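Local atomic coordinates of putative uncharacterized protein (Streptococcus suis, PDB entry 4XZ7), a protein that acts as a homodimeric transglutaminase with antiphagocytic properties, a virulence factor that probably cross-links glutamine and lysine side chains. Residues B[102-108]-B[161-166]; B[247-252]-B[261-266]. All coordinates share one frame; numbering follows the deposited sequence.

The two contacts lie in different parts of the chain, their centres about 41 Å apart and their nearest atoms about 23 Å apart. They share no strand or helix. Contact 1 comes first in sequence and closes before contact 2 opens. It joins strand 106-107 to strand 157-167 in a mixed sheet far from the chain centre. Contact 2 lies nearer the centre, within the transglutaminase-like region, where helix 245-251 meets strand 261-262 and the start of helix 264-277. Both touch the second subunit of the homodimer. The dimer interface therefore reaches both the sheet that holds strands 106-107 and 157-167 and the transglutaminase-like part of this fragment of a longer protein.

Contact 1 of 2, residues B[102-108]-B[161-166]; sequences MRELRFS and HGLTVD
F107 and V165 form a parallel beta bridge where the short strand 106-107 lies against the long strand 157-167. Two backbone bonds make it. V165 N donates to R106 O (2.8 Å), and S108 N donates to V165 O (3.1 Å). The F107 and V165 side chains share one side of the sheet. There V165 CG2 sits over the centre of the F107 ring, 3.8 Å from the centroid, in a CH-pi contact. With CG1 anti to the carbonyl carbon (chi1 -58°), V165 turns its CG2 branch over the F107 ring. F107 also meets F191 and F376 of the second subunit.

On R106, the chain bends at chi2 and chi3, and the guanidinium presents one face to the L163 methyls. L163 CD2 is 3.7 Å from R106 NH1, while R106 NH2 bonds to Q101. Before the bridge, a water takes the R106 N-H and donates to L163 O (2.6 Å). M102 SD packs on L163 CD1 (3.8 Å) and lies in plane at the edge of the H161 ring. At the other end, a second water joins S108 OG to D166 OD2. D166 also bonds N185 and V186 of the second subunit. The pattern, with V165 bonded to the residues flanking F107, is that of a parallel bridge in a mixed sheet, here at the dimer interface.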
loop_
_atom_site.group_PDB
_atom_site.type_symbol
_atom_site.label_atom_id
_atom_site.label_comp_id
_atom_site.label_asym_id
_atom_site.label_seq_id
_atom_site.Cartn_x
_atom_site.Cartn_y
_atom_site.Cartn_z
ATOM N N MET B 102 16.332 1.667 -27.457
ATOM C CA MET B 102 15.472 2.818 -27.195
ATOM C C MET B 102 14.414 3.060 -28.287
ATOM O O MET B 102 13.735 4.096 -28.283
ATOM C CB MET B 102 16.329 4.089 -27.035
ATOM C CG MET B 102 17.387 4.013 -25.947
ATOM S SD MET B 102 16.688 3.504 -24.370
ATOM C CE MET B 102 15.484 4.803 -24.126
ATOM N N ARG B 103 14.271 2.123 -29.222
ATOM C CA ARG B 103 13.352 2.325 -30.347
ATOM C C ARG B 103 11.896 2.457 -29.896
ATOM O O ARG B 103 11.127 3.267 -30.409
ATOM C CB ARG B 103 13.469 1.174 -31.352
ATOM C CG ARG B 103 12.884 1.508 -32.712
ATOM C CD ARG B 103 13.061 0.365 -33.703
ATOM N NE ARG B 103 14.391 -0.236 -33.625
ATOM C CZ ARG B 103 15.501 0.321 -34.105
ATOM N NH1 ARG B 103 16.662 -0.311 -33.987
ATOM N NH2 ARG B 103 15.461 1.509 -34.697
ATOM N N GLU B 104 11.535 1.641 -28.923
ATOM C CA GLU B 104 10.176 1.588 -28.428
ATOM C C GLU B 104 10.260 1.757 -26.924
ATOM O O GLU B 104 11.177 1.232 -26.299
ATOM C CB GLU B 104 9.513 0.256 -28.828
ATOM C CG GLU B 104 8.220 -0.119 -28.094
ATOM C CD GLU B 104 7.507 -1.328 -28.727
ATOM O OE1 GLU B 104 6.866 -2.120 -27.990
ATOM O OE2 GLU B 104 7.582 -1.479 -29.970
ATOM N N LEU B 105 9.340 2.519 -26.348
ATOM C CA LEU B 105 9.266 2.618 -24.896
ATOM C C LEU B 105 9.221 1.216 -24.303
ATOM O O LEU B 105 8.509 0.349 -24.806
ATOM C CB LEU B 105 8.034 3.399 -24.452
ATOM C CG LEU B 105 7.871 4.875 -24.786
ATOM C CD1 LEU B 105 6.695 5.382 -23.967
ATOM C CD2 LEU B 105 9.126 5.671 -24.460
ATOM N N ARG B 106 9.978 1.017 -23.234
ATOM C CA ARG B 106 10.033 -0.251 -22.504
ATOM C C ARG B 106 9.296 -0.111 -21.178
ATOM O O ARG B 106 9.723 0.652 -20.317
ATOM C CB ARG B 106 11.488 -0.635 -22.262
ATOM C CG ARG B 106 11.696 -1.852 -21.404
ATOM C CD ARG B 106 12.138 -3.014 -22.264
ATOM N NE ARG B 106 13.214 -2.643 -23.183
ATOM C CZ ARG B 106 14.474 -3.062 -23.074
ATOM N NH1 ARG B 106 14.831 -3.867 -22.075
ATOM N NH2 ARG B 106 15.376 -2.679 -23.968
ATOM N N PHE B 107 8.181 -0.813 -21.017
ATOM C CA PHE B 107 7.352 -0.649 -19.827
ATOM C C PHE B 107 7.786 -1.601 -18.718
ATOM O O PHE B 107 8.097 -2.762 -18.980
ATOM C CB PHE B 107 5.864 -0.861 -20.167
ATOM C CG PHE B 107 5.223 0.336 -20.806
ATOM C CD1 PHE B 107 5.355 0.564 -22.174
ATOM C CD2 PHE B 107 4.521 1.250 -20.040
ATOM C CE1 PHE B 107 4.783 1.681 -22.762
ATOM C CE2 PHE B 107 3.945 2.358 -20.618
ATOM C CZ PHE B 107 4.083 2.581 -21.987
ATOM N N SER B 108 7.786 -1.094 -17.487
ATOM C CA SER B 108 8.276 -1.817 -16.316
ATOM C C SER B 108 7.661 -3.209 -16.156
ATOM O O SER B 108 8.367 -4.182 -15.917
ATOM C CB SER B 108 8.008 -0.988 -15.053
ATOM O OG SER B 108 8.616 -1.567 -13.916
ATOM N N HIS B 161 20.885 6.385 -18.071
ATOM C CA HIS B 161 19.557 6.986 -17.901
ATOM C C HIS B 161 18.508 5.881 -17.869
ATOM O O HIS B 161 18.814 4.722 -18.123
ATOM C CB HIS B 161 19.248 8.024 -19.002
ATOM C CG HIS B 161 19.172 7.450 -20.394
ATOM N ND1 HIS B 161 18.212 6.536 -20.771
ATOM C CD2 HIS B 161 19.912 7.694 -21.504
ATOM C CE1 HIS B 161 18.377 6.219 -22.047
ATOM N NE2 HIS B 161 19.408 6.898 -22.515
ATOM N N GLY B 162 17.276 6.251 -17.540
ATOM C CA GLY B 162 16.196 5.296 -17.437
ATOM C C GLY B 162 16.034 4.472 -18.690
ATOM O O GLY B 162 16.181 4.985 -19.800
ATOM N N LEU B 163 15.767 3.184 -18.502
ATOM C CA LEU B 163 15.436 2.298 -19.602
ATOM C C LEU B 163 13.940 1.996 -19.582
ATOM O O LEU B 163 13.280 2.111 -20.602
ATOM C CB LEU B 163 16.239 0.992 -19.536
ATOM C CG LEU B 163 15.935 -0.027 -20.640
ATOM C CD1 LEU B 163 16.036 0.611 -22.028
ATOM C CD2 LEU B 163 16.878 -1.206 -20.548
ATOM N N THR B 164 13.407 1.616 -18.420
ATOM C CA THR B 164 11.973 1.345 -18.316
ATOM C C THR B 164 11.197 2.610 -17.964
ATOM O O THR B 164 11.698 3.497 -17.263
ATOM C CB THR B 164 11.653 0.284 -17.248
ATOM O OG1 THR B 164 12.169 0.738 -16.002
ATOM C CG2 THR B 164 12.289 -1.078 -17.600
ATOM N N VAL B 165 9.970 2.678 -18.461
ATOM C CA VAL B 165 9.054 3.739 -18.092
ATOM C C VAL B 165 7.972 3.143 -17.195
ATOM O O VAL B 165 7.663 1.949 -17.283
ATOM C CB VAL B 165 8.434 4.422 -19.344
ATOM C CG1 VAL B 165 9.533 4.977 -20.225
ATOM C CG2 VAL B 165 7.591 3.454 -20.128
ATOM N N ASP B 166 7.434 3.966 -16.308
ATOM C CA ASP B 166 6.405 3.518 -15.386
ATOM C C ASP B 166 5.603 4.739 -14.983
ATOM O O ASP B 166 5.970 5.876 -15.314
ATOM C CB ASP B 166 7.022 2.849 -14.151
ATOM C CG ASP B 166 6.072 1.873 -13.459
ATOM O OD1 ASP B 166 4.859 1.868 -13.767
ATOM O OD2 ASP B 166 6.551 1.113 -12.592
HETATM O O HOH W 1 11.929 3.037 -22.640
HETATM O O HOH W 2 9.142 0.665 -12.506
#

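Contact 2 of 2, residues B[247-252]-B[261-266]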
loop_
_atom_site.group_PDB
_atom_site.type_symbol
_atom_site.label_atom_id
_atom_site.label_comp_id
_atom_site.label_asym_id
_atom_site.label_seq_id
_atom_site.Cartn_x
_atom_site.Cartn_y
_atom_site.Cartn_z
ATOM N N TYR B 247 -3.930 5.674 10.851
ATOM C CA TYR B 247 -4.842 5.171 11.876
ATOM C C TYR B 247 -4.395 3.782 12.343
ATOM O O TYR B 247 -4.311 3.487 13.552
ATOM C CB TYR B 247 -6.287 5.105 11.368
ATOM C CG TYR B 247 -7.208 4.435 12.367
ATOM C CD1 TYR B 247 -7.727 5.138 13.449
ATOM C CD2 TYR B 247 -7.524 3.094 12.246
ATOM C CE1 TYR B 247 -8.556 4.515 14.378
ATOM C CE2 TYR B 247 -8.335 2.464 13.162
ATOM C CZ TYR B 247 -8.853 3.171 14.222
ATOM O OH TYR B 247 -9.663 2.514 15.115
ATOM N N TYR B 248 -4.073 2.943 11.377
ATOM C CA TYR B 248 -3.655 1.587 11.678
ATOM C C TYR B 248 -2.270 1.594 12.322
ATOM O O TYR B 248 -2.015 0.832 13.263
ATOM C CB TYR B 248 -3.704 0.739 10.397
ATOM C CG TYR B 248 -5.080 0.843 9.791
ATOM C CD1 TYR B 248 -6.170 0.330 10.462
ATOM C CD2 TYR B 248 -5.301 1.521 8.603
ATOM C CE1 TYR B 248 -7.437 0.447 9.965
ATOM C CE2 TYR B 248 -6.587 1.638 8.079
ATOM C CZ TYR B 248 -7.648 1.099 8.778
ATOM O OH TYR B 248 -8.941 1.190 8.307
ATOM N N LEU B 249 -1.394 2.485 11.859
ATOM C CA LEU B 249 -0.060 2.591 12.461
ATOM C C LEU B 249 -0.103 3.102 13.905
ATOM O O LEU B 249 0.833 2.871 14.693
ATOM C CB LEU B 249 0.831 3.511 11.638
ATOM C CG LEU B 249 1.199 3.019 10.246
ATOM C CD1 LEU B 249 1.858 4.179 9.485
ATOM C CD2 LEU B 249 2.153 1.860 10.390
ATOM N N GLY B 250 -1.167 3.821 14.254
ATOM C CA GLY B 250 -1.310 4.294 15.621
ATOM C C GLY B 250 -2.139 3.375 16.501
ATOM O O GLY B 250 -2.226 3.591 17.728
ATOM N N SER B 251 -2.766 2.367 15.879
ATOM C CA SER B 251 -3.707 1.495 16.587
ATOM C C SER B 251 -3.226 0.063 16.833
ATOM O O SER B 251 -3.776 -0.634 17.696
ATOM C CB SER B 251 -5.028 1.426 15.819
ATOM O OG SER B 251 -5.625 2.710 15.708
ATOM N N ASP B 252 -2.226 -0.395 16.070
ATOM C CA ASP B 252 -1.820 -1.790 16.184
ATOM C C ASP B 252 -0.800 -2.013 17.296
ATOM O O ASP B 252 -0.370 -1.076 17.971
ATOM C CB ASP B 252 -1.292 -2.351 14.845
ATOM C CG ASP B 252 0.069 -1.794 14.419
ATOM O OD1 ASP B 252 0.835 -1.265 15.243
ATOM O OD2 ASP B 252 0.388 -1.923 13.217
ATOM N N LYS B 261 4.172 6.392 19.160
ATOM C CA LYS B 261 3.180 7.353 18.734
ATOM C C LYS B 261 1.940 6.541 18.437
ATOM O O LYS B 261 1.988 5.577 17.660
ATOM C CB LYS B 261 3.647 8.126 17.499
ATOM C CG LYS B 261 2.788 9.319 17.106
ATOM C CD LYS B 261 3.406 9.980 15.867
ATOM C CE LYS B 261 2.737 11.283 15.503
ATOM N NZ LYS B 261 3.227 11.707 14.170
ATOM N N ALA B 262 0.829 6.916 19.053
ATOM C CA ALA B 262 -0.318 6.021 19.052
ATOM C C ALA B 262 -1.632 6.751 19.288
ATOM O O ALA B 262 -1.650 7.918 19.707
ATOM C CB ALA B 262 -0.124 4.928 20.111
ATOM N N MET B 263 -2.700 6.072 18.977
ATOM C CA MET B 263 -4.028 6.471 19.308
ATOM C C MET B 263 -4.642 5.506 20.284
ATOM O O MET B 263 -3.991 4.619 20.703
ATOM C CB MET B 263 -4.861 6.556 18.063
ATOM C CG MET B 263 -4.581 7.801 17.326
ATOM S SD MET B 263 -5.132 7.867 15.664
ATOM C CE MET B 263 -6.821 7.442 15.735
ATOM N N CYS B 264 -5.902 5.712 20.598
ATOM C CA CYS B 264 -6.581 5.004 21.665
ATOM C C CYS B 264 -6.489 3.472 21.640
ATOM O O CYS B 264 -6.213 2.887 22.633
ATOM C CB CYS B 264 -8.034 5.481 21.859
ATOM S SG CYS B 264 -9.183 5.141 20.530
ATOM N N VAL B 265 -6.716 2.866 20.495
ATOM C CA VAL B 265 -6.626 1.448 20.380
ATOM C C VAL B 265 -5.209 1.003 20.660
ATOM O O VAL B 265 -5.024 0.067 21.354
ATOM C CB VAL B 265 -7.143 0.901 19.043
ATOM C CG1 VAL B 265 -6.876 -0.582 18.940
ATOM C CG2 VAL B 265 -8.624 1.162 18.910
ATOM N N GLY B 266 -4.227 1.723 20.153
ATOM C CA GLY B 266 -2.847 1.385 20.469
ATOM C C GLY B 266 -2.552 1.397 21.958
ATOM O O GLY B 266 -2.130 0.391 22.532
HETATM O O HOH W 3 -6.970 3.956 17.847
#
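Y247 meets M263 at the start of the first segment, in the last turns of helix 245-251. The M263 CE methyl lies obliquely against the ring, 3.4 Å from Y247 CD1, and the two side chains cross at about a right angle. A bend at chi3 (53°) turns this methyl at the end of an otherwise extended M263 chain. The Y247 hydroxyl end is also near V265 CG2.

G250 brings the backbones together. Its O accepts M263 N at 2.8 Å in a nearly straight bond (173° at the hydrogen), with the donor tilted from the carbonyl plane. The same oxygen meets A262 CA at 3.4 Å and receives a CA-H contact from G266, a glycine of the second helix.

S251 follows. Its OG donates to Y247 O (2.6 Å), back along its own helix, and lies over the centre of the Y247 ring. A water donates to S251 OG and accepts V265 N (2.9 Å), so it serves an amide in the first turn of helix 264-277. S251 CB packs on V265 CB (3.9 Å), and V265 CG1 comes to 3.3 Å from S251 O.

D252 turns away from the second segment. Its OD1 caps F254 N, and its OD2 bonds N183 as well as Y173 and N167 of the second subunit.

M263 is the N-cap residue of helix 264-277. C264 opens that helix beside H295, consistent with the cysteine-histidine pairing of transglutaminase cores. The end of helix 245-251 thus rests on the entry to helix 264-277, with strand 229-230 paired to strand 261-262, helix 255-259 against A262 and strand 294-302 against C264 and V265.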